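Local coordinates for methyltransferase domain-containing protein (Serratia marcescens, PDB 7CLU), which acts as an S-adenosyl-L-methionine-dependent O-methyltransferase in the synthetic pathway of the pigment prodigiosin, at residues 155-160 and 180-185; 162-167 and 323-328; 171-176 and 194-199; 232-237 and 262-267; 237-242 and 270-275. All blocks are in the same frame, centred on the assembly; numbering follows the deposited sequence.

Contact 1 of 5, residues 155-160 and 180-185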
# COMPACT_ATOMS: atom_id res chain seq x y z
N PRO A 155 18.13 -9.22 -13.98
CA PRO A 155 19.41 -9.02 -13.27
C PRO A 155 19.90 -10.27 -12.56
O PRO A 155 21.12 -10.46 -12.49
CB PRO A 155 19.11 -7.89 -12.29
CG PRO A 155 17.98 -7.13 -12.95
CD PRO A 155 17.13 -8.20 -13.58
N PHE A 156 19.02 -11.11 -12.03
CA PHE A 156 19.48 -12.38 -11.46
C PHE A 156 20.09 -13.26 -12.54
O PHE A 156 21.18 -13.83 -12.35
CB PHE A 156 18.32 -13.12 -10.77
CG PHE A 156 18.54 -14.61 -10.66
CD1 PHE A 156 19.56 -15.12 -9.87
CD2 PHE A 156 17.75 -15.49 -11.37
CE1 PHE A 156 19.79 -16.49 -9.78
CE2 PHE A 156 17.96 -16.86 -11.27
CZ PHE A 156 18.99 -17.36 -10.48
N ILE A 157 19.40 -13.39 -13.67
CA ILE A 157 19.86 -14.30 -14.72
C ILE A 157 21.20 -13.84 -15.26
O ILE A 157 22.15 -14.62 -15.37
CB ILE A 157 18.80 -14.41 -15.83
CG1 ILE A 157 17.61 -15.23 -15.35
CG2 ILE A 157 19.42 -14.98 -17.09
CD1 ILE A 157 16.39 -15.06 -16.21
N ALA A 158 21.30 -12.55 -15.60
CA ALA A 158 22.55 -11.99 -16.08
C ALA A 158 23.69 -12.20 -15.08
O ALA A 158 24.80 -12.57 -15.47
CB ALA A 158 22.37 -10.50 -16.39
N GLY A 159 23.42 -12.00 -13.79
CA GLY A 159 24.46 -12.16 -12.79
C GLY A 159 24.80 -13.61 -12.51
O GLY A 159 25.94 -13.92 -12.15
N PHE A 160 23.82 -14.50 -12.65
CA PHE A 160 24.08 -15.93 -12.55
C PHE A 160 24.97 -16.39 -13.71
O PHE A 160 26.02 -17.01 -13.50
CB PHE A 160 22.75 -16.70 -12.53
CG PHE A 160 22.84 -18.11 -11.95
CD1 PHE A 160 24.03 -18.63 -11.46
CD2 PHE A 160 21.70 -18.91 -11.91
CE1 PHE A 160 24.08 -19.92 -10.94
CE2 PHE A 160 21.75 -20.21 -11.39
CZ PHE A 160 22.94 -20.71 -10.92
N GLY A 180 11.87 -20.58 -19.32
CA GLY A 180 13.11 -20.99 -19.95
C GLY A 180 14.18 -19.93 -20.09
O GLY A 180 15.21 -20.19 -20.72
N SER A 181 13.98 -18.76 -19.45
CA SER A 181 14.87 -17.61 -19.63
C SER A 181 16.29 -17.90 -19.17
O SER A 181 17.25 -17.44 -19.80
CB SER A 181 14.29 -16.43 -18.86
OG SER A 181 13.22 -15.93 -19.60
N LEU A 182 16.44 -18.62 -18.06
CA LEU A 182 17.78 -18.86 -17.55
C LEU A 182 18.54 -19.84 -18.43
O LEU A 182 19.67 -19.51 -18.85
CB LEU A 182 17.72 -19.31 -16.09
CG LEU A 182 18.98 -19.90 -15.46
CD1 LEU A 182 20.12 -18.92 -15.53
CD2 LEU A 182 18.67 -20.30 -13.99
N PRO A 183 18.02 -21.03 -18.76
CA PRO A 183 18.81 -21.91 -19.65
C PRO A 183 19.00 -21.34 -21.04
O PRO A 183 19.99 -21.67 -21.70
CB PRO A 183 18.01 -23.22 -19.67
CG PRO A 183 16.66 -22.87 -19.15
CD PRO A 183 16.84 -21.73 -18.22
N MET A 184 18.11 -20.46 -21.52
CA MET A 184 18.39 -19.74 -22.76
C MET A 184 19.63 -18.86 -22.61
O MET A 184 20.52 -18.87 -23.48
CB MET A 184 17.18 -18.92 -23.19
CG MET A 184 16.11 -19.76 -23.84
SD MET A 184 14.61 -18.89 -24.31
CE MET A 184 14.23 -18.00 -22.85
N ALA A 185 19.72 -18.09 -21.52
CA ALA A 185 20.87 -17.23 -21.33
C ALA A 185 22.15 -18.04 -21.19
O ALA A 185 23.22 -17.63 -21.68
CB ALA A 185 20.67 -16.32 -20.11
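On one flank of the Rossmann-like methyltransferase domain, helix 154-163 packs against the first turn of helix 181-189, with I157 and F160 facing S181, L182 and A185. The helix axes approach to 9.7 Å and run in roughly the same direction, 34° apart. I157 carries most of the contact, and its two branches are used separately. CG2, anti to the backbone N, rests on A185 CB at 3.5 Å. CG1 takes the other side, passes L182 CB, and carries CD1 to within 3.6 Å of S181 CB. The small side chains of S181 and A185 suit this place because they let the branched isoleucine come close to the second helix. L182 turns to the F160 ring: with CG anti to its backbone N (chi1 167°), both methyls reach it, CD2 lying 3.9 Å from F160 CD2. Beyond them L182 also touches F172 and D174 of strand 171-175, while F160 meets the ring of H241 edge-to-face. G180, at the N-cap with positive phi, ends the glycine-rich D-x-G-x-G-x-G signature of these enzymes, which begins at D174. The same layer also borders the cofactor site, since F156, close to L182, makes a cation-pi contact with R331, a residue that binds S-adenosyl-L-homocysteine. The side-chain contacts between the two helices are apolar, so shape and burial hold the pair together.

Contact 2 of 5, residues 162-167 and 323-328; sequences RDYDFS and RIMKIA
Y164 and M325 cross at about a right angle where the end of helix 154-163 meets strand 322-326, an outermost strand of the seven-stranded methyltransferase sheet. The thioether comes to the rim of the tyrosine, not over its face: M325 SD lies 3.5 Å from Y164 CD2, 85° off the ring normal, an edge-type Met-aromatic contact. M325 gets there by stretching away from its strand with CG anti to the backbone N, then bending at its last torsion. The flexible, polarisable methionine suits a ring edge whose hydrogens carry slight positive charge. The tyrosine hydroxyl is bonded to H169 and R270. Just before Y164, at the last residue of the helix, D163 serves two partners with its two oxygens. OD2 takes the backbone N-H of A328 at 3.0 Å in a fairly straight bond (162°), the donor standing 38° out of the carboxylate plane. OD1 forms a salt bridge with R162 NH1 at 2.6 Å, which helps to fix the carboxylate's rotation. An aspartate fits here because its short chain reaches the backbone N-H of A328 directly. I327 lends its CG2 methyl to the aspartate's CB at 3.8 Å, while the rest of its side chain leads away to F156 and F160. On the outer side R162 folds back over D163, bringing its NH2 to 3.3 Å from A328 CB.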
# COMPACT_ATOMS: atom_id res chain seq x y z
N ARG A 162 26.93 -14.68 -15.50
CA ARG A 162 28.22 -14.00 -15.54
C ARG A 162 29.13 -14.42 -14.38
O ARG A 162 30.32 -14.64 -14.58
CB ARG A 162 28.00 -12.49 -15.54
CG ARG A 162 29.23 -11.62 -15.79
CD ARG A 162 29.76 -11.00 -14.51
NE ARG A 162 28.80 -10.06 -13.91
CZ ARG A 162 28.98 -9.44 -12.74
NH1 ARG A 162 30.08 -9.66 -12.03
NH2 ARG A 162 28.06 -8.60 -12.28
N ASP A 163 28.58 -14.55 -13.17
CA ASP A 163 29.36 -14.79 -11.96
C ASP A 163 29.58 -16.27 -11.64
O ASP A 163 30.47 -16.58 -10.84
CB ASP A 163 28.71 -14.13 -10.75
CG ASP A 163 28.76 -12.63 -10.82
OD1 ASP A 163 29.21 -12.13 -11.87
OD2 ASP A 163 28.37 -11.94 -9.85
N TYR A 164 28.80 -17.18 -12.21
CA TYR A 164 28.98 -18.60 -11.95
C TYR A 164 29.47 -19.28 -13.22
O TYR A 164 28.98 -19.01 -14.32
CB TYR A 164 27.68 -19.25 -11.48
CG TYR A 164 27.83 -20.73 -11.16
CD1 TYR A 164 27.74 -21.69 -12.16
CD2 TYR A 164 28.05 -21.16 -9.85
CE1 TYR A 164 27.87 -23.04 -11.88
CE2 TYR A 164 28.18 -22.52 -9.55
CZ TYR A 164 28.09 -23.45 -10.57
OH TYR A 164 28.22 -24.80 -10.29
N ASP A 165 30.49 -20.12 -13.05
CA ASP A 165 31.16 -20.82 -14.18
C ASP A 165 30.35 -22.04 -14.62
O ASP A 165 30.54 -23.11 -14.03
CB ASP A 165 32.59 -21.22 -13.81
CG ASP A 165 33.43 -21.59 -15.02
OD1 ASP A 165 32.92 -21.44 -16.14
OD2 ASP A 165 34.57 -22.01 -14.82
N PHE A 166 29.54 -21.90 -15.67
CA PHE A 166 28.70 -23.01 -16.18
C PHE A 166 29.54 -23.94 -17.06
O PHE A 166 29.13 -25.09 -17.29
CB PHE A 166 27.48 -22.47 -16.93
CG PHE A 166 26.37 -22.00 -16.02
CD1 PHE A 166 25.41 -22.88 -15.56
CD2 PHE A 166 26.30 -20.67 -15.62
CE1 PHE A 166 24.40 -22.44 -14.72
CE2 PHE A 166 25.29 -20.24 -14.78
CZ PHE A 166 24.34 -21.13 -14.33
N SER A 167 30.71 -23.47 -17.49
CA SER A 167 31.65 -24.25 -18.35
C SER A 167 32.19 -25.49 -17.63
O SER A 167 32.49 -26.47 -18.32
CB SER A 167 32.78 -23.37 -18.82
OG SER A 167 33.73 -23.19 -17.79
N ARG A 323 26.96 -24.23 1.25
CA ARG A 323 27.57 -22.92 1.35
C ARG A 323 26.77 -21.89 0.57
O ARG A 323 25.90 -22.22 -0.24
CB ARG A 323 29.02 -22.93 0.87
CG ARG A 323 29.17 -23.21 -0.61
CD ARG A 323 30.48 -23.93 -0.90
NE ARG A 323 30.64 -24.22 -2.32
CZ ARG A 323 30.24 -25.34 -2.90
NH1 ARG A 323 29.65 -26.29 -2.18
NH2 ARG A 323 30.42 -25.51 -4.20
N ILE A 324 27.07 -20.62 0.85
CA ILE A 324 26.49 -19.47 0.16
C ILE A 324 27.42 -19.06 -0.96
O ILE A 324 28.66 -19.08 -0.81
CB ILE A 324 26.26 -18.29 1.13
CG1 ILE A 324 25.38 -18.70 2.31
CG2 ILE A 324 25.67 -17.09 0.39
CD1 ILE A 324 24.22 -19.58 1.91
N MET A 325 26.84 -18.69 -2.10
CA MET A 325 27.58 -18.07 -3.18
C MET A 325 26.85 -16.78 -3.55
O MET A 325 25.72 -16.83 -4.04
CB MET A 325 27.71 -19.00 -4.38
CG MET A 325 28.49 -18.41 -5.54
SD MET A 325 28.82 -19.65 -6.79
CE MET A 325 29.22 -21.06 -5.76
N LYS A 326 27.49 -15.65 -3.27
CA LYS A 326 26.93 -14.36 -3.64
C LYS A 326 27.15 -14.12 -5.12
O LYS A 326 28.20 -14.46 -5.67
CB LYS A 326 27.58 -13.25 -2.82
CG LYS A 326 27.32 -13.34 -1.34
CD LYS A 326 28.15 -12.32 -0.59
CE LYS A 326 27.31 -11.57 0.44
NZ LYS A 326 27.88 -10.22 0.79
N ILE A 327 26.15 -13.54 -5.78
CA ILE A 327 26.23 -13.17 -7.19
C ILE A 327 25.54 -11.82 -7.36
O ILE A 327 24.76 -11.38 -6.51
CB ILE A 327 25.58 -14.22 -8.13
CG1 ILE A 327 24.14 -14.51 -7.70
CG2 ILE A 327 26.38 -15.52 -8.16
CD1 ILE A 327 23.32 -15.17 -8.78
N ALA A 328 25.84 -11.16 -8.48
CA ALA A 328 25.12 -9.95 -8.82
C ALA A 328 23.63 -10.25 -8.97
O ALA A 328 23.23 -11.37 -9.33
CB ALA A 328 25.66 -9.33 -10.11

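Contact 3 of 5, residues 171-176 and 194-199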
# COMPACT_ATOMS: atom_id res chain seq x y z
N ALA A 171 26.03 -30.85 -17.90
CA ALA A 171 24.60 -30.90 -18.17
C ALA A 171 23.90 -30.20 -17.02
O ALA A 171 24.06 -30.59 -15.86
CB ALA A 171 24.12 -32.34 -18.30
N PHE A 172 23.14 -29.17 -17.36
CA PHE A 172 22.44 -28.34 -16.39
C PHE A 172 20.94 -28.52 -16.58
O PHE A 172 20.44 -28.54 -17.71
CB PHE A 172 22.84 -26.88 -16.57
CG PHE A 172 21.88 -25.92 -15.94
CD1 PHE A 172 22.05 -25.52 -14.63
CD2 PHE A 172 20.84 -25.38 -16.68
CE1 PHE A 172 21.19 -24.59 -14.06
CE2 PHE A 172 19.97 -24.46 -16.10
CZ PHE A 172 20.15 -24.06 -14.79
N LEU A 173 20.23 -28.64 -15.46
CA LEU A 173 18.78 -28.78 -15.48
C LEU A 173 18.16 -27.79 -14.52
O LEU A 173 18.59 -27.66 -13.37
CB LEU A 173 18.36 -30.21 -15.13
CG LEU A 173 16.84 -30.45 -15.23
CD1 LEU A 173 16.54 -31.81 -15.84
CD2 LEU A 173 16.25 -30.37 -13.85
N ASP A 174 17.13 -27.09 -14.99
CA ASP A 174 16.43 -26.07 -14.22
C ASP A 174 15.07 -26.62 -13.82
O ASP A 174 14.25 -26.96 -14.68
CB ASP A 174 16.27 -24.79 -15.05
CG ASP A 174 15.94 -23.56 -14.21
OD1 ASP A 174 16.24 -23.53 -12.99
OD2 ASP A 174 15.39 -22.59 -14.79
N ILE A 175 14.81 -26.68 -12.52
CA ILE A 175 13.57 -27.28 -12.04
C ILE A 175 12.49 -26.20 -11.96
O ILE A 175 12.62 -25.24 -11.20
CB ILE A 175 13.76 -27.96 -10.68
CG1 ILE A 175 14.73 -29.14 -10.82
CG2 ILE A 175 12.40 -28.41 -10.19
CD1 ILE A 175 14.75 -30.08 -9.63
N GLY A 176 11.43 -26.39 -12.74
CA GLY A 176 10.26 -25.55 -12.59
C GLY A 176 10.44 -24.16 -13.15
O GLY A 176 9.81 -23.22 -12.66
N ALA A 194 25.03 -29.28 -21.87
CA ALA A 194 23.70 -29.81 -22.11
C ALA A 194 22.69 -29.13 -21.18
O ALA A 194 23.01 -28.73 -20.06
CB ALA A 194 23.69 -31.33 -21.89
N LEU A 195 21.46 -28.99 -21.66
CA LEU A 195 20.51 -28.13 -20.99
C LEU A 195 19.12 -28.74 -21.00
O LEU A 195 18.67 -29.30 -22.01
CB LEU A 195 20.45 -26.74 -21.65
CG LEU A 195 21.69 -25.86 -21.56
CD1 LEU A 195 21.49 -24.61 -22.42
CD2 LEU A 195 21.95 -25.47 -20.11
N ALA A 196 18.41 -28.57 -19.89
CA ALA A 196 17.10 -29.17 -19.73
C ALA A 196 16.29 -28.37 -18.72
O ALA A 196 16.84 -27.69 -17.85
CB ALA A 196 17.19 -30.63 -19.27
N ILE A 197 14.98 -28.45 -18.85
CA ILE A 197 14.07 -27.94 -17.84
C ILE A 197 13.15 -29.08 -17.42
O ILE A 197 12.65 -29.81 -18.27
CB ILE A 197 13.26 -26.75 -18.36
CG1 ILE A 197 14.20 -25.59 -18.74
CG2 ILE A 197 12.23 -26.33 -17.33
CD1 ILE A 197 13.58 -24.60 -19.66
N CYS A 198 12.92 -29.21 -16.12
CA CYS A 198 11.96 -30.17 -15.58
C CYS A 198 10.66 -29.45 -15.23
O CYS A 198 10.67 -28.53 -14.41
CB CYS A 198 12.52 -30.87 -14.35
SG CYS A 198 11.40 -32.16 -13.73
N GLU A 199 9.55 -29.86 -15.87
CA GLU A 199 8.25 -29.24 -15.64
C GLU A 199 7.23 -30.29 -15.24
O GLU A 199 7.36 -31.46 -15.61
CB GLU A 199 7.71 -28.52 -16.89
CG GLU A 199 8.40 -27.20 -17.21
CD GLU A 199 8.34 -26.22 -16.06
OE1 GLU A 199 7.23 -25.94 -15.58
OE2 GLU A 199 9.42 -25.74 -15.65
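With CG anti to its backbone N (chi1 -176°), L173 spreads two methyls over the neighbouring strand: CD1 reaches A196 CB at 3.7 Å and CD2 reaches C198 CB at 3.8 Å. These residues belong to the parallel pair 171-175 and 194-199, the first beta-alpha-beta unit of the Rossmann-like domain, connected through helix 181-189. Small A196 and C198 suit the broad leucine opposite them. On the other face F172 and L195 cross obliquely, L195 CD2 touching F172 CD2 at 3.6 Å, beneath helix 181-189. The backbones are joined by five hydrogen bonds in parallel register. F172 N to A194 O, at 2.7 Å and 173°, is nearly straight, whereas A196 N to F172 O is weak. D174 shares the face of F172, but its carboxylate turns to H241 of strand 239-243, its neighbour in the sheet on the other side. At the carboxyl-terminal ends lies the cofactor site: E199 binds S-adenosyl-L-homocysteine in this protein, as acidic residues at the end of the second strand do in many such enzymes. G176, with positive phi, begins the glycine-rich turn and donates its N-H to C198 O at 2.8 Å. The E199 chain, bent at chi2 (-56°), folds back over this turn, setting E199 OE2 3.1 Å from G176 C.

Contact 4 of 5, residues 232-237 and 262-267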
# COMPACT_ATOMS: atom_id res chain seq x y z
N LEU A 232 11.63 -37.35 -10.23
CA LEU A 232 12.57 -36.41 -10.82
C LEU A 232 13.57 -37.15 -11.70
O LEU A 232 14.58 -37.66 -11.19
CB LEU A 232 13.30 -35.62 -9.73
CG LEU A 232 12.38 -34.72 -8.91
CD1 LEU A 232 13.06 -34.28 -7.62
CD2 LEU A 232 11.93 -33.52 -9.74
N PRO A 233 13.32 -37.24 -13.00
CA PRO A 233 14.29 -37.90 -13.89
C PRO A 233 15.45 -36.96 -14.19
O PRO A 233 15.63 -36.46 -15.30
CB PRO A 233 13.45 -38.21 -15.13
CG PRO A 233 12.49 -37.09 -15.19
CD PRO A 233 12.17 -36.71 -13.74
N ILE A 234 16.25 -36.69 -13.17
CA ILE A 234 17.27 -35.65 -13.23
C ILE A 234 18.67 -36.23 -13.00
O ILE A 234 19.61 -35.49 -12.74
CB ILE A 234 16.95 -34.52 -12.23
CG1 ILE A 234 17.16 -34.98 -10.79
CG2 ILE A 234 15.51 -34.06 -12.41
CD1 ILE A 234 16.81 -33.92 -9.74
N GLY A 235 18.81 -37.56 -13.12
CA GLY A 235 20.07 -38.22 -12.80
C GLY A 235 21.21 -37.93 -13.77
O GLY A 235 22.38 -38.05 -13.38
N GLY A 236 20.91 -37.54 -14.99
CA GLY A 236 21.98 -37.26 -15.92
C GLY A 236 22.46 -35.82 -15.91
O GLY A 236 23.05 -35.37 -16.89
N TYR A 237 22.22 -35.07 -14.83
CA TYR A 237 22.53 -33.64 -14.81
C TYR A 237 23.39 -33.33 -13.61
O TYR A 237 22.93 -33.43 -12.47
CB TYR A 237 21.25 -32.80 -14.83
CG TYR A 237 20.51 -32.99 -16.13
CD1 TYR A 237 20.82 -32.23 -17.24
CD2 TYR A 237 19.56 -33.99 -16.26
CE1 TYR A 237 20.18 -32.43 -18.45
CE2 TYR A 237 18.91 -34.20 -17.47
CZ TYR A 237 19.23 -33.42 -18.56
OH TYR A 237 18.59 -33.61 -19.76
N TYR A 262 17.80 -34.33 -3.71
CA TYR A 262 19.03 -35.01 -3.32
C TYR A 262 19.00 -36.47 -3.74
O TYR A 262 19.98 -36.99 -4.29
CB TYR A 262 19.24 -34.89 -1.82
CG TYR A 262 20.50 -35.58 -1.35
CD1 TYR A 262 21.72 -34.92 -1.38
CD2 TYR A 262 20.48 -36.90 -0.89
CE1 TYR A 262 22.88 -35.54 -0.96
CE2 TYR A 262 21.64 -37.53 -0.47
CZ TYR A 262 22.84 -36.84 -0.51
OH TYR A 262 24.01 -37.44 -0.10
N ARG A 263 17.88 -37.15 -3.49
CA ARG A 263 17.78 -38.57 -3.79
C ARG A 263 17.92 -38.81 -5.29
O ARG A 263 18.54 -39.79 -5.72
CB ARG A 263 16.45 -39.13 -3.27
CG ARG A 263 16.31 -40.63 -3.44
CD ARG A 263 15.10 -41.17 -2.68
NE ARG A 263 13.84 -40.67 -3.22
CZ ARG A 263 13.05 -39.80 -2.59
NH1 ARG A 263 13.39 -39.33 -1.40
NH2 ARG A 263 11.91 -39.41 -3.16
N ALA A 264 17.38 -37.90 -6.10
CA ALA A 264 17.35 -38.08 -7.55
C ALA A 264 18.63 -37.63 -8.24
O ALA A 264 18.86 -38.03 -9.39
CB ALA A 264 16.14 -37.35 -8.13
N MET A 265 19.47 -36.83 -7.57
CA MET A 265 20.66 -36.27 -8.19
C MET A 265 21.68 -37.35 -8.50
O MET A 265 21.72 -38.38 -7.82
CB MET A 265 21.31 -35.24 -7.28
CG MET A 265 20.70 -33.86 -7.35
SD MET A 265 21.25 -32.90 -5.94
CE MET A 265 23.02 -32.83 -6.27
N PRO A 266 22.55 -37.13 -9.48
CA PRO A 266 23.68 -38.05 -9.67
C PRO A 266 24.67 -37.92 -8.52
O PRO A 266 24.75 -36.88 -7.86
CB PRO A 266 24.30 -37.59 -10.99
CG PRO A 266 23.99 -36.11 -11.05
CD PRO A 266 22.61 -35.98 -10.41
N ALA A 267 25.42 -38.99 -8.29
CA ALA A 267 26.48 -38.93 -7.30
C ALA A 267 27.50 -37.89 -7.71
O ALA A 267 27.82 -37.75 -8.90
CB ALA A 267 27.14 -40.30 -7.14
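The carbonyl oxygen of G235 is met by three carbons of the P266 ring, with CB at 3.1 Å, CG at 3.4 Å and CD somewhat farther. The same ring reaches a second carbonyl, since P266 CG also lies 3.2 Å from Y237 O. Proline suits the place: it has no N-H to leave without a partner, and its compact ring presents only C-H groups to the two carbonyl oxygens, of which Y237 O in addition accepts from a water. Both carbonyls belong to the type I turn I234-Y237, which leads from the loop after strand 221-224 into strand 239-243. G235 CA also lies 3.6 Å from A264 O. Deeper in, A264 at the end of helix 251-264 supplies the apolar half of the contact. Its methyl sits 3.4 Å from L232 O and 3.7 Å from L232 CB. I234 joins from beside it: CG1 lies between the backbone N and the carbonyl carbon (chi1 71°), a crowded position that directs this branch to A264 CB, 3.7 Å away. Behind these, I261 of the same helix also touches L232 and I234, and L232 rests on V227, a residue of the S-adenosyl-L-homocysteine site. After A264 the chain leaves the helix, and K338 collects the carbonyls of Y262 and M265. The contact thus depends on small groups fitted against carbonyl oxygens and methyls, with no polar bond between its two sides. Its cohesion probably comes from close fit and the burial of L232 and I234.

Contact 5 of 5, residues 237-242 and 270-275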
# COMPACT_ATOMS: atom_id res chain seq x y z
N TYR A 237 22.22 -35.07 -14.83
CA TYR A 237 22.53 -33.64 -14.81
C TYR A 237 23.39 -33.33 -13.61
O TYR A 237 22.93 -33.43 -12.47
CB TYR A 237 21.25 -32.80 -14.83
CG TYR A 237 20.51 -32.99 -16.13
CD1 TYR A 237 20.82 -32.23 -17.24
CD2 TYR A 237 19.56 -33.99 -16.26
CE1 TYR A 237 20.18 -32.43 -18.45
CE2 TYR A 237 18.91 -34.20 -17.47
CZ TYR A 237 19.23 -33.42 -18.56
OH TYR A 237 18.59 -33.61 -19.76
N ASP A 238 24.65 -32.94 -13.86
CA ASP A 238 25.59 -32.67 -12.78
C ASP A 238 25.42 -31.29 -12.15
O ASP A 238 26.06 -31.02 -11.12
CB ASP A 238 27.04 -32.86 -13.28
CG ASP A 238 27.35 -32.02 -14.51
OD1 ASP A 238 26.73 -32.22 -15.56
OD2 ASP A 238 28.22 -31.14 -14.42
N LEU A 239 24.56 -30.43 -12.70
CA LEU A 239 24.16 -29.19 -12.06
C LEU A 239 22.64 -29.07 -12.12
O LEU A 239 22.05 -29.15 -13.21
CB LEU A 239 24.81 -27.95 -12.71
CG LEU A 239 24.44 -26.59 -12.08
CD1 LEU A 239 24.81 -26.51 -10.59
CD2 LEU A 239 25.09 -25.43 -12.83
N ILE A 240 22.00 -28.89 -10.96
CA ILE A 240 20.56 -28.75 -10.85
C ILE A 240 20.25 -27.45 -10.12
O ILE A 240 20.87 -27.14 -9.10
CB ILE A 240 19.91 -29.94 -10.09
CG1 ILE A 240 20.30 -31.27 -10.74
CG2 ILE A 240 18.40 -29.80 -10.07
CD1 ILE A 240 19.54 -31.56 -11.99
N HIS A 241 19.26 -26.72 -10.63
CA HIS A 241 18.92 -25.41 -10.08
C HIS A 241 17.43 -25.34 -9.82
O HIS A 241 16.62 -25.81 -10.63
CB HIS A 241 19.31 -24.24 -11.02
CG HIS A 241 18.80 -22.91 -10.55
ND1 HIS A 241 17.82 -22.21 -11.21
CD2 HIS A 241 19.11 -22.18 -9.45
CE1 HIS A 241 17.57 -21.09 -10.56
NE2 HIS A 241 18.34 -21.05 -9.49
N LEU A 242 17.07 -24.74 -8.69
CA LEU A 242 15.68 -24.53 -8.30
C LEU A 242 15.54 -23.04 -8.05
O LEU A 242 16.13 -22.50 -7.10
CB LEU A 242 15.32 -25.36 -7.07
CG LEU A 242 13.88 -25.23 -6.53
CD1 LEU A 242 12.90 -25.78 -7.54
CD2 LEU A 242 13.74 -25.96 -5.21
N ARG A 270 25.91 -31.37 -8.25
CA ARG A 270 25.76 -30.10 -7.54
C ARG A 270 24.32 -29.60 -7.66
O ARG A 270 23.68 -29.76 -8.71
CB ARG A 270 26.71 -29.05 -8.10
CG ARG A 270 26.68 -27.71 -7.37
CD ARG A 270 27.83 -26.81 -7.83
NE ARG A 270 29.10 -27.25 -7.26
CZ ARG A 270 30.29 -26.78 -7.59
NH1 ARG A 270 30.41 -25.82 -8.51
NH2 ARG A 270 31.37 -27.26 -6.99
N PHE A 271 23.81 -29.01 -6.58
CA PHE A 271 22.47 -28.43 -6.58
C PHE A 271 22.55 -27.00 -6.08
O PHE A 271 23.27 -26.70 -5.12
CB PHE A 271 21.49 -29.24 -5.73
CG PHE A 271 20.18 -28.53 -5.50
CD1 PHE A 271 19.26 -28.38 -6.53
CD2 PHE A 271 19.87 -27.99 -4.26
CE1 PHE A 271 18.07 -27.71 -6.33
CE2 PHE A 271 18.69 -27.33 -4.06
CZ PHE A 271 17.79 -27.19 -5.11
N ILE A 272 21.84 -26.10 -6.76
CA ILE A 272 21.79 -24.70 -6.38
C ILE A 272 20.34 -24.28 -6.27
O ILE A 272 19.56 -24.48 -7.21
CB ILE A 272 22.51 -23.80 -7.40
CG1 ILE A 272 23.97 -24.24 -7.63
CG2 ILE A 272 22.39 -22.36 -6.95
CD1 ILE A 272 24.74 -23.32 -8.63
N ALA A 273 19.97 -23.67 -5.16
CA ALA A 273 18.70 -22.96 -5.04
C ALA A 273 19.00 -21.47 -5.02
O ALA A 273 19.84 -21.04 -4.24
CB ALA A 273 17.96 -23.35 -3.77
N SER A 274 18.33 -20.70 -5.87
CA SER A 274 18.43 -19.24 -5.80
C SER A 274 17.27 -18.72 -4.95
O SER A 274 16.12 -19.08 -5.19
CB SER A 274 18.43 -18.59 -7.19
OG SER A 274 17.41 -19.06 -8.05
N GLU A 275 17.60 -17.95 -3.91
CA GLU A 275 16.59 -17.39 -3.02
C GLU A 275 16.98 -15.96 -2.69
O GLU A 275 18.06 -15.48 -3.08
CB GLU A 275 16.42 -18.21 -1.72
CG GLU A 275 16.03 -19.67 -1.91
CD GLU A 275 14.54 -19.83 -2.13
OE1 GLU A 275 13.75 -19.14 -1.44
OE2 GLU A 275 14.16 -20.65 -3.01
O HOH W 1 23.62 -32.55 -9.96
O HOH W 2 14.55 -22.22 -4.88
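H241 NE2 and S274 OG share a 2.6 Å hydrogen bond, either of them possibly the donor, with the hydroxyl at the ring edge near its plane. H241 swings toward it with CG anti to the backbone N (chi1 172°). Its ND1 is bonded to D174, so the imidazole is held at both nitrogens and its rotation is fixed; S274 OG in turn is bonded to R331 of the cofactor site. Around this run the backbone hydrogen bonds of the parallel strands 239-243 and 270-275, among them I272 N to I240 O at 2.7 Å and L242 N to I272 O at 2.9 Å. At one end a water bridges L242 O and E275 OE2, while the E275 carboxylate also binds the backbone N-H groups of L246 and of H247, the predicted proton acceptor. Packing follows on both faces. I240 and F271 cross at about a right angle, and L242 CB lies at the edge of the F271 ring, 3.6 Å from CZ. On the other face L239 CD1 meets I272 CD1 at 3.7 Å, branched aliphatic groups that fill the core. Helix 251-264, the crossover of this beta-alpha-beta unit, covers the face with L242 and F271, and F160 of helix 154-163 packs on that of H241 and I272. Strands 171-175 and 332-337 flank the pair in the sheet.

In the fold
Contacts 3 and 5 are the buried core: two parallel strand pairs of one sheet, joined side by side through strands 171-175 and 239-243, and bonded mainly by backbone groups. Contact 1 is a partly buried helix-helix layer, made of apolar side chains, and it lies against both pairs. Contact 2 shares helix 154-163 with contact 1 but sits at the surface, where a carboxylate, a guanidinium and a thioether replace plain hydrocarbon; its long loop encloses contacts 3, 4 and 5. Contact 4, partly buried and sharing Y237 with contact 5, sits at the amino-terminal end of that strand pair, where a turn meets the end of helix 251-264 without hydrogen bonds between them.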